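Local structure of beta-Ala-His dipeptidase (Homo sapiens, 3DLJ) at residues H248-L261 / H371-M385. The protein hydrolyses Xaa-His dipeptides, above all carnosine and anserine, as a secreted, homodimeric metallopeptidase that binds two zinc ions per subunit. Residues are numbered along the deposited sequence; the frame is centred on the assembly and turned at random.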
loop_
_atom_site.group_PDB
_atom_site.type_symbol
_atom_site.label_atom_id
_atom_site.label_comp_id
_atom_site.label_asym_id
_atom_site.label_seq_id
_atom_site.Cartn_x
_atom_site.Cartn_y
_atom_site.Cartn_z
ATOM N N HIS A 248 30.815 25.592 -3.571
ATOM C CA HIS A 248 29.408 25.534 -3.238
ATOM C C HIS A 248 29.082 24.052 -3.275
ATOM O O HIS A 248 28.979 23.448 -4.354
ATOM C CB HIS A 248 28.556 26.223 -4.295
ATOM C CG HIS A 248 28.688 27.713 -4.319
ATOM N ND1 HIS A 248 29.341 28.383 -5.336
ATOM C CD2 HIS A 248 28.203 28.668 -3.489
ATOM C CE1 HIS A 248 29.284 29.684 -5.110
ATOM N NE2 HIS A 248 28.596 29.885 -3.999
ATOM N N GLU A 249 28.956 23.448 -2.103
ATOM C CA GLU A 249 28.787 22.003 -2.026
ATOM C C GLU A 249 27.331 21.590 -2.243
ATOM O O GLU A 249 26.442 22.070 -1.529
ATOM C CB GLU A 249 29.314 21.485 -0.692
ATOM C CG GLU A 249 30.771 21.811 -0.456
ATOM C CD GLU A 249 31.338 21.106 0.778
ATOM O OE1 GLU A 249 32.498 21.388 1.142
ATOM O OE2 GLU A 249 30.633 20.255 1.381
ATOM N N PRO A 250 27.085 20.712 -3.242
ATOM C CA PRO A 250 25.747 20.171 -3.485
ATOM C C PRO A 250 25.008 19.760 -2.200
ATOM O O PRO A 250 23.836 20.102 -2.063
ATOM C CB PRO A 250 26.034 18.953 -4.398
ATOM C CG PRO A 250 27.189 19.442 -5.216
ATOM C CD PRO A 250 28.059 20.165 -4.212
ATOM N N MET A 251 25.682 19.052 -1.278
ATOM C CA MET A 251 25.049 18.655 0.004
ATOM C C MET A 251 24.605 19.846 0.861
ATOM O O MET A 251 23.551 19.789 1.506
ATOM C CB MET A 251 25.948 17.755 0.833
ATOM C CG MET A 251 25.912 16.305 0.444
ATOM S SD MET A 251 24.323 15.481 0.674
ATOM C CE MET A 251 24.280 15.176 2.455
ATOM N N ALA A 252 25.402 20.915 0.884
ATOM C CA ALA A 252 25.042 22.097 1.661
ATOM C C ALA A 252 23.760 22.761 1.093
ATOM O O ALA A 252 22.894 23.141 1.855
ATOM C CB ALA A 252 26.226 23.099 1.718
ATOM N N ASP A 253 23.667 22.883 -0.237
ATOM C CA ASP A 253 22.485 23.380 -0.937
ATOM C C ASP A 253 21.251 22.473 -0.691
ATOM O O ASP A 253 20.184 22.953 -0.332
ATOM C CB ASP A 253 22.762 23.499 -2.453
ATOM C CG ASP A 253 23.729 24.637 -2.821
ATOM O OD1 ASP A 253 23.915 25.569 -2.008
ATOM O OD2 ASP A 253 24.307 24.597 -3.954
ATOM N N LEU A 254 21.415 21.166 -0.866
ATOM C CA LEU A 254 20.306 20.229 -0.694
ATOM C C LEU A 254 19.756 20.220 0.717
ATOM O O LEU A 254 18.534 20.273 0.908
ATOM C CB LEU A 254 20.689 18.807 -1.161
ATOM C CG LEU A 254 19.625 17.702 -1.045
ATOM C CD1 LEU A 254 18.351 18.056 -1.863
ATOM C CD2 LEU A 254 20.163 16.325 -1.441
ATOM N N VAL A 255 20.643 20.202 1.708
ATOM C CA VAL A 255 20.240 20.250 3.098
ATOM C C VAL A 255 19.461 21.536 3.453
ATOM O O VAL A 255 18.506 21.505 4.250
ATOM C CB VAL A 255 21.468 20.019 4.050
ATOM C CG1 VAL A 255 21.135 20.413 5.460
ATOM C CG2 VAL A 255 21.925 18.551 3.973
ATOM N N ALA A 256 19.865 22.655 2.864
ATOM C CA ALA A 256 19.133 23.898 3.029
ATOM C C ALA A 256 17.766 23.841 2.317
ATOM O O ALA A 256 16.777 24.342 2.835
ATOM C CB ALA A 256 19.957 25.074 2.529
ATOM N N LEU A 257 17.718 23.246 1.126
ATOM C CA LEU A 257 16.447 23.025 0.422
ATOM C C LEU A 257 15.491 22.141 1.195
ATOM O O LEU A 257 14.345 22.500 1.396
ATOM C CB LEU A 257 16.694 22.431 -0.973
ATOM C CG LEU A 257 17.333 23.433 -1.939
ATOM C CD1 LEU A 257 17.878 22.711 -3.140
ATOM C CD2 LEU A 257 16.322 24.513 -2.340
ATOM N N LEU A 258 15.967 20.984 1.623
ATOM C CA LEU A 258 15.172 20.060 2.436
ATOM C C LEU A 258 14.744 20.645 3.783
ATOM O O LEU A 258 13.636 20.376 4.255
ATOM C CB LEU A 258 15.960 18.760 2.661
ATOM C CG LEU A 258 16.309 17.912 1.428
ATOM C CD1 LEU A 258 17.128 16.669 1.844
ATOM C CD2 LEU A 258 15.053 17.521 0.627
ATOM N N GLY A 259 15.623 21.436 4.401
ATOM C CA GLY A 259 15.334 22.075 5.669
ATOM C C GLY A 259 14.355 23.233 5.618
ATOM O O GLY A 259 13.940 23.730 6.654
ATOM N N SER A 260 13.983 23.655 4.415
ATOM C CA SER A 260 13.080 24.783 4.199
ATOM C C SER A 260 11.595 24.369 4.055
ATOM O O SER A 260 10.736 25.214 3.857
ATOM C CB SER A 260 13.520 25.522 2.924
ATOM O OG SER A 260 13.034 24.830 1.765
ATOM N N LEU A 261 11.318 23.068 4.153
ATOM C CA LEU A 261 10.029 22.485 3.759
ATOM C C LEU A 261 8.987 22.360 4.868
ATOM O O LEU A 261 7.801 22.515 4.608
ATOM C CB LEU A 261 10.243 21.104 3.109
ATOM C CG LEU A 261 10.920 21.064 1.725
ATOM C CD1 LEU A 261 11.416 19.655 1.421
ATOM C CD2 LEU A 261 10.053 21.614 0.579
ATOM N N HIS A 371 8.750 27.470 -4.488
ATOM C CA HIS A 371 9.351 27.581 -3.180
ATOM C C HIS A 371 10.834 27.197 -3.231
ATOM O O HIS A 371 11.693 27.965 -2.782
ATOM C CB HIS A 371 8.568 26.753 -2.157
ATOM C CG HIS A 371 9.252 26.635 -0.834
ATOM N ND1 HIS A 371 9.249 27.650 0.100
ATOM C CD2 HIS A 371 9.975 25.626 -0.294
ATOM C CE1 HIS A 371 9.940 27.269 1.159
ATOM N NE2 HIS A 371 10.385 26.044 0.946
ATOM N N LEU A 372 11.127 26.036 -3.806
ATOM C CA LEU A 372 12.497 25.532 -3.872
ATOM C C LEU A 372 13.445 26.429 -4.675
ATOM O O LEU A 372 14.567 26.680 -4.227
ATOM C CB LEU A 372 12.523 24.071 -4.355
ATOM C CG LEU A 372 11.951 23.057 -3.348
ATOM C CD1 LEU A 372 11.794 21.669 -3.963
ATOM C CD2 LEU A 372 12.774 22.985 -2.052
ATOM N N GLU A 373 12.983 26.898 -5.846
ATOM C CA GLU A 373 13.665 27.915 -6.658
ATOM C C GLU A 373 13.940 29.180 -5.872
ATOM O O GLU A 373 15.043 29.719 -5.935
ATOM C CB GLU A 373 12.863 28.252 -7.930
ATOM C CG GLU A 373 12.854 27.093 -8.916
ATOM C CD GLU A 373 11.892 27.248 -10.107
ATOM O OE1 GLU A 373 11.062 28.194 -10.168
ATOM O OE2 GLU A 373 11.978 26.382 -10.993
ATOM N N ASP A 374 12.958 29.666 -5.121
ATOM C CA ASP A 374 13.182 30.858 -4.303
ATOM C C ASP A 374 14.251 30.644 -3.204
ATOM O O ASP A 374 15.108 31.512 -2.984
ATOM C CB ASP A 374 11.861 31.398 -3.740
ATOM C CG ASP A 374 11.027 32.147 -4.796
ATOM O OD1 ASP A 374 11.515 32.363 -5.931
ATOM O OD2 ASP A 374 9.874 32.537 -4.497
ATOM N N VAL A 375 14.220 29.496 -2.533
ATOM C CA VAL A 375 15.247 29.181 -1.535
ATOM C C VAL A 375 16.619 29.050 -2.195
ATOM O O VAL A 375 17.609 29.606 -1.716
ATOM C CB VAL A 375 14.909 27.903 -0.723
ATOM C CG1 VAL A 375 16.125 27.433 0.142
ATOM C CG2 VAL A 375 13.675 28.144 0.138
ATOM N N PHE A 376 16.683 28.280 -3.275
ATOM C CA PHE A 376 17.944 28.067 -3.969
ATOM C C PHE A 376 18.560 29.368 -4.512
ATOM O O PHE A 376 19.767 29.591 -4.393
ATOM C CB PHE A 376 17.762 27.074 -5.100
ATOM C CG PHE A 376 19.047 26.615 -5.705
ATOM C CD1 PHE A 376 19.899 25.766 -4.998
ATOM C CD2 PHE A 376 19.416 27.034 -7.001
ATOM C CE1 PHE A 376 21.080 25.324 -5.564
ATOM C CE2 PHE A 376 20.596 26.608 -7.569
ATOM C CZ PHE A 376 21.430 25.742 -6.853
ATOM N N SER A 377 17.734 30.225 -5.094
ATOM C CA SER A 377 18.271 31.422 -5.724
ATOM C C SER A 377 18.919 32.355 -4.686
ATOM O O SER A 377 19.956 32.943 -4.966
ATOM C CB SER A 377 17.218 32.119 -6.596
ATOM O OG SER A 377 16.543 33.127 -5.871
ATOM N N LYS A 378 18.328 32.445 -3.489
ATOM C CA LYS A 378 18.880 33.205 -2.346
ATOM C C LYS A 378 20.263 32.755 -1.865
ATOM O O LYS A 378 20.960 33.482 -1.151
ATOM C CB LYS A 378 17.918 33.177 -1.152
ATOM C CG LYS A 378 16.759 34.123 -1.313
ATOM C CD LYS A 378 15.802 34.013 -0.138
ATOM C CE LYS A 378 14.379 34.444 -0.536
ATOM N NZ LYS A 378 14.223 35.922 -0.673
ATOM N N ARG A 379 20.655 31.552 -2.250
ATOM C CA ARG A 379 21.951 31.025 -1.879
ATOM C C ARG A 379 23.099 31.533 -2.757
ATOM O O ARG A 379 24.252 31.431 -2.364
ATOM C CB ARG A 379 21.884 29.504 -1.866
ATOM C CG ARG A 379 21.210 29.021 -0.607
ATOM C CD ARG A 379 21.240 27.540 -0.449
ATOM N NE ARG A 379 22.557 26.976 -0.170
ATOM C CZ ARG A 379 23.128 26.937 1.027
ATOM N NH1 ARG A 379 24.321 26.363 1.176
ATOM N NH2 ARG A 379 22.520 27.473 2.076
ATOM N N ASN A 380 22.773 32.117 -3.912
ATOM C CA ASN A 380 23.759 32.534 -4.907
ATOM C C ASN A 380 24.795 31.416 -5.146
ATOM O O ASN A 380 26.005 31.606 -4.955
ATOM C CB ASN A 380 24.442 33.873 -4.522
ATOM C CG ASN A 380 23.460 35.038 -4.397
ATOM O OD1 ASN A 380 22.449 35.100 -5.098
ATOM N ND2 ASN A 380 23.773 35.985 -3.507
ATOM N N SER A 381 24.302 30.247 -5.547
ATOM C CA SER A 381 25.139 29.063 -5.701
ATOM C C SER A 381 25.460 28.861 -7.178
ATOM O O SER A 381 24.690 29.274 -8.023
ATOM C CB SER A 381 24.422 27.844 -5.139
ATOM O OG SER A 381 25.079 26.635 -5.480
ATOM N N SER A 382 26.589 28.216 -7.470
ATOM C CA SER A 382 27.000 27.912 -8.831
ATOM C C SER A 382 26.372 26.610 -9.301
ATOM O O SER A 382 26.450 26.263 -10.477
ATOM C CB SER A 382 28.526 27.800 -8.899
ATOM O OG SER A 382 29.022 26.739 -8.074
ATOM N N ASN A 383 25.770 25.870 -8.366
ATOM C CA ASN A 383 25.137 24.586 -8.684
ATOM C C ASN A 383 23.858 24.741 -9.488
ATOM O O ASN A 383 23.238 25.793 -9.517
ATOM C CB ASN A 383 24.886 23.783 -7.391
ATOM C CG ASN A 383 26.166 23.395 -6.707
ATOM O OD1 ASN A 383 27.175 23.150 -7.372
ATOM N ND2 ASN A 383 26.149 23.337 -5.377
ATOM N N LYS A 384 23.488 23.669 -10.151
ATOM C CA LYS A 384 22.234 23.585 -10.877
ATOM C C LYS A 384 21.228 22.828 -10.012
ATOM O O LYS A 384 21.568 21.856 -9.362
ATOM C CB LYS A 384 22.475 22.901 -12.231
ATOM C CG LYS A 384 21.256 22.260 -12.876
ATOM N N MET A 385 19.998 23.312 -9.952
ATOM C CA MET A 385 18.967 22.555 -9.277
ATOM C C MET A 385 17.871 22.132 -10.235
ATOM O O MET A 385 17.365 22.930 -11.008
ATOM C CB MET A 385 18.375 23.320 -8.109
ATOM C CG MET A 385 17.249 22.542 -7.427
ATOM S SD MET A 385 16.280 23.602 -6.368
ATOM C CE MET A 385 15.454 24.641 -7.563
#
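The buried carboxylate of D253 is gripped at both oxygens by three side chains that follow one another closely in 371-385. OD1 accepts from R379 NE at 2.7 Å, an almost straight salt bridge (N-H...O 165°) that lies in the guanidinium plane although the two groups are turned 79° against each other. OD2 takes two donors from opposite faces of the carboxylate: S381 OG at 2.7 Å on the syn side and N383 ND2 at 2.6 Å on the anti side. This ND2 also bonds to H248 O, 3.0 Å away and above the carbonyl plane, so the N383 amide spans two acceptors. S381 OG in turn accepts from N383 N, closing an ST turn, consistent with holding both donors in place, while S381 CA sits over the H248 ring, 3.9 Å from its centroid. Replacing D253 by an alanine would probably leave the R379 charge without this mate, take one acceptor from N383 ND2 and weaken the hold on the S381 hydroxyl, which would keep its bond from N383 N. Farther along, A256 CB packs over a face of the R379 guanidinium, and L257, with CG anti to its carbonyl carbon, sends CD2 to V375 CG1 at 3.8 Å and CD1 to M385 SD. Beyond it, H371 NE2 donates to S260 OG at 3.0 Å. The axes of 250-258 and 371-377 approach to 9.7 Å, their N-to-C directions 133° apart. L257 and L372 both also touch V229 of strand 216-232: two helices packed side by side on one beta sheet, the alpha/beta sandwich of the M20 dimerisation (lid) domain, away from the zinc site.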